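Local coordinates for protein O-phospho-L-seryl-tRNA:Cys-tRNA synthase (Methanocaldococcus jannaschii DSM 2661, PDB 5X6B) that probably converts O-phosphoseryl-tRNA(Cys) to cysteinyl-tRNA(Cys), as a pyridoxal-phosphate-dependent Sep-tRNA:Cys-tRNA synthase, at residues C134-N145 with K158-Y166. Numbering follows the deposited sequence.
Sequences CKEGDYVVLDKN and KLNVAEVGY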
# COMPACT_ATOMS: atom_id res chain seq x y z
N CYS B 134 -17.12 -24.63 -5.33
CA CYS B 134 -18.09 -25.43 -4.60
C CYS B 134 -19.51 -24.95 -4.86
O CYS B 134 -19.74 -23.78 -5.13
CB CYS B 134 -17.79 -25.39 -3.10
SG CYS B 134 -16.08 -25.77 -2.70
N LYS B 135 -20.46 -25.88 -4.78
CA LYS B 135 -21.87 -25.54 -4.79
C LYS B 135 -22.38 -25.61 -3.35
O LYS B 135 -21.84 -26.38 -2.56
CB LYS B 135 -22.66 -26.47 -5.72
CG LYS B 135 -23.12 -25.80 -7.01
CD LYS B 135 -23.64 -24.38 -6.76
CE LYS B 135 -24.21 -23.75 -8.02
NZ LYS B 135 -23.14 -23.33 -8.98
N GLU B 136 -23.38 -24.81 -3.02
CA GLU B 136 -23.82 -24.66 -1.63
C GLU B 136 -24.20 -25.99 -0.99
O GLU B 136 -24.85 -26.83 -1.61
CB GLU B 136 -25.00 -23.68 -1.53
CG GLU B 136 -25.84 -23.53 -2.80
CD GLU B 136 -26.78 -22.33 -2.73
OE1 GLU B 136 -26.95 -21.77 -1.62
OE2 GLU B 136 -27.35 -21.95 -3.77
N GLY B 137 -23.79 -26.17 0.26
CA GLY B 137 -24.07 -27.41 0.97
C GLY B 137 -22.93 -28.40 0.90
O GLY B 137 -22.89 -29.36 1.66
N ASP B 138 -21.99 -28.17 -0.02
CA ASP B 138 -20.82 -29.04 -0.14
C ASP B 138 -19.99 -29.06 1.14
O ASP B 138 -20.12 -28.19 2.00
CB ASP B 138 -19.92 -28.59 -1.30
CG ASP B 138 -20.45 -29.03 -2.65
OD1 ASP B 138 -21.44 -29.80 -2.69
OD2 ASP B 138 -19.87 -28.61 -3.68
N TYR B 139 -19.16 -30.08 1.26
CA TYR B 139 -18.29 -30.20 2.42
C TYR B 139 -16.88 -29.76 2.05
O TYR B 139 -16.35 -30.13 1.00
CB TYR B 139 -18.29 -31.63 2.95
CG TYR B 139 -19.30 -31.88 4.05
CD1 TYR B 139 -18.93 -31.87 5.39
CD2 TYR B 139 -20.64 -32.11 3.75
CE1 TYR B 139 -19.85 -32.09 6.39
CE2 TYR B 139 -21.57 -32.32 4.75
CZ TYR B 139 -21.17 -32.32 6.07
OH TYR B 139 -22.10 -32.53 7.07
N VAL B 140 -16.30 -28.93 2.91
CA VAL B 140 -14.89 -28.57 2.80
C VAL B 140 -14.09 -29.43 3.77
O VAL B 140 -14.34 -29.43 4.97
CB VAL B 140 -14.64 -27.08 3.12
CG1 VAL B 140 -13.15 -26.80 3.26
CG2 VAL B 140 -15.24 -26.20 2.03
N VAL B 141 -13.13 -30.18 3.23
CA VAL B 141 -12.29 -31.02 4.07
C VAL B 141 -10.96 -30.31 4.37
O VAL B 141 -10.18 -30.05 3.46
CB VAL B 141 -12.03 -32.39 3.41
CG1 VAL B 141 -11.11 -33.23 4.28
CG2 VAL B 141 -13.35 -33.12 3.18
N LEU B 142 -10.74 -30.00 5.64
CA LEU B 142 -9.56 -29.26 6.07
C LEU B 142 -8.93 -29.85 7.33
O LEU B 142 -9.58 -30.62 8.04
CB LEU B 142 -9.91 -27.78 6.31
CG LEU B 142 -11.18 -27.43 7.10
CD1 LEU B 142 -11.00 -27.58 8.61
CD2 LEU B 142 -11.63 -26.01 6.78
N ASP B 143 -7.68 -29.49 7.61
CA ASP B 143 -6.99 -29.96 8.81
C ASP B 143 -7.56 -29.30 10.06
O ASP B 143 -8.19 -28.26 9.99
CB ASP B 143 -5.48 -29.68 8.71
CG ASP B 143 -5.16 -28.21 8.51
OD1 ASP B 143 -5.98 -27.49 7.90
OD2 ASP B 143 -4.10 -27.77 8.99
N LYS B 144 -7.32 -29.92 11.21
CA LYS B 144 -7.83 -29.40 12.48
C LYS B 144 -7.05 -28.18 12.96
O LYS B 144 -7.48 -27.49 13.89
CB LYS B 144 -7.82 -30.49 13.55
CG LYS B 144 -9.19 -30.77 14.14
CD LYS B 144 -9.14 -31.83 15.23
CE LYS B 144 -9.94 -33.06 14.82
NZ LYS B 144 -10.24 -33.97 15.96
N ASN B 145 -5.92 -27.91 12.32
CA ASN B 145 -5.09 -26.76 12.67
C ASN B 145 -5.44 -25.53 11.83
O ASN B 145 -4.74 -24.52 11.88
CB ASN B 145 -3.61 -27.07 12.48
CG ASN B 145 -3.00 -27.75 13.69
OD1 ASN B 145 -3.61 -27.82 14.76
ND2 ASN B 145 -1.77 -28.23 13.53
N LYS B 158 -21.68 -20.81 2.61
CA LYS B 158 -22.72 -21.77 2.94
C LYS B 158 -22.27 -23.19 2.63
O LYS B 158 -22.96 -23.95 1.96
CB LYS B 158 -24.01 -21.44 2.18
CG LYS B 158 -24.60 -20.09 2.54
CD LYS B 158 -25.83 -19.78 1.73
CE LYS B 158 -26.54 -18.53 2.24
NZ LYS B 158 -25.66 -17.34 2.21
N LEU B 159 -21.08 -23.53 3.12
CA LEU B 159 -20.51 -24.85 2.94
C LEU B 159 -20.38 -25.54 4.29
O LEU B 159 -20.31 -24.89 5.33
CB LEU B 159 -19.15 -24.78 2.25
CG LEU B 159 -19.16 -24.22 0.83
CD1 LEU B 159 -17.75 -24.22 0.25
CD2 LEU B 159 -20.10 -25.02 -0.05
N ASN B 160 -20.34 -26.87 4.25
CA ASN B 160 -20.12 -27.66 5.46
C ASN B 160 -18.64 -27.98 5.62
O ASN B 160 -17.88 -27.96 4.65
CB ASN B 160 -20.96 -28.93 5.42
CG ASN B 160 -22.44 -28.65 5.46
OD1 ASN B 160 -23.02 -28.47 6.53
ND2 ASN B 160 -23.07 -28.61 4.29
N VAL B 161 -18.23 -28.29 6.85
CA VAL B 161 -16.81 -28.48 7.14
C VAL B 161 -16.54 -29.73 7.97
O VAL B 161 -17.18 -29.96 8.99
CB VAL B 161 -16.22 -27.25 7.88
CG1 VAL B 161 -14.82 -27.54 8.37
CG2 VAL B 161 -16.23 -26.03 6.98
N ALA B 162 -15.57 -30.53 7.51
CA ALA B 162 -15.09 -31.67 8.28
C ALA B 162 -13.59 -31.54 8.53
O ALA B 162 -12.83 -31.13 7.64
CB ALA B 162 -15.41 -32.96 7.56
N GLU B 163 -13.15 -31.90 9.73
CA GLU B 163 -11.76 -31.73 10.14
C GLU B 163 -10.94 -33.02 10.05
O GLU B 163 -11.35 -34.06 10.56
CB GLU B 163 -11.69 -31.18 11.56
CG GLU B 163 -12.27 -29.78 11.72
CD GLU B 163 -12.39 -29.35 13.17
OE1 GLU B 163 -12.36 -30.22 14.06
OE2 GLU B 163 -12.52 -28.13 13.41
N VAL B 164 -9.79 -32.93 9.40
CA VAL B 164 -8.81 -34.01 9.41
C VAL B 164 -7.96 -33.89 10.67
O VAL B 164 -7.39 -32.84 10.93
CB VAL B 164 -7.91 -33.99 8.17
CG1 VAL B 164 -6.78 -35.00 8.32
CG2 VAL B 164 -8.72 -34.28 6.92
N GLY B 165 -7.88 -34.97 11.44
CA GLY B 165 -7.30 -34.91 12.77
C GLY B 165 -5.79 -35.05 12.86
O GLY B 165 -5.08 -35.08 11.86
N TYR B 166 -5.31 -35.15 14.10
CA TYR B 166 -3.89 -35.22 14.39
C TYR B 166 -3.28 -36.61 14.21
O TYR B 166 -3.91 -37.62 14.52
CB TYR B 166 -3.62 -34.75 15.81
CG TYR B 166 -3.97 -33.30 16.05
CD1 TYR B 166 -3.12 -32.28 15.65
CD2 TYR B 166 -5.16 -32.95 16.68
CE1 TYR B 166 -3.43 -30.96 15.87
CE2 TYR B 166 -5.49 -31.62 16.90
CZ TYR B 166 -4.62 -30.63 16.49
OH TYR B 166 -4.94 -29.31 16.72
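The backbone N of N160 donates to D138 O, 2.6 Å away in a fairly straight bond. The side-chain amide of the same residue reaches back to G137, ND2 to O 2.7 Å, so one asparagine ties down two consecutive carbonyls. Its CG stands beside the backbone N and opposite the carbonyl carbon (chi1 -66°), which takes the amide toward G137. That oxygen lies near the amide plane, but the donor arrives from above the carbonyl plane and the bond is bent. G137, third residue of the type II turn from K135 to D138, is held again, its N donating to K158 O. N160 CB, meanwhile, sits over the centre of the Y139 ring, 3.3 Å from the centroid, a CH-pi contact; ring and amide planes are only 22° apart.

From here strands 139-143 and 160-164 run parallel, with A162 N bonding V140 O, L142 N bonding A162 O and V164 N bonding L142 O. On the face with V140 and L142, L159 wedges CD1 between C134 CB (3.5 Å) and V140 CG2. L142 CG lies between its backbone N and carbonyl carbon (chi1 46°), turning the fork to V161, whose CG1 is 3.8 Å from L142 CD1. V141 CG1 meets V164 CG2 on the other face.

At the far end Y166 OH donates to N145 OD1 (2.8 Å), which lies at the ring edge; N145 ND2 is taken by Y173 O. The K144 chain crosses E163 at about a right angle, and E163 OE2 bonds weakly to Y151 OH. K144 NZ stays 4.7 Å from E163 OE1, no salt bridge, so any attraction is probably weak.

In this right-handed beta-alpha-beta crossover at the sheet edge, L142 and V161 pack against helix 148-156, V141 and V164 against Y180 of helix 179-188, while side-chain hydrogen bonds from N160 and Y166 fasten the two ends.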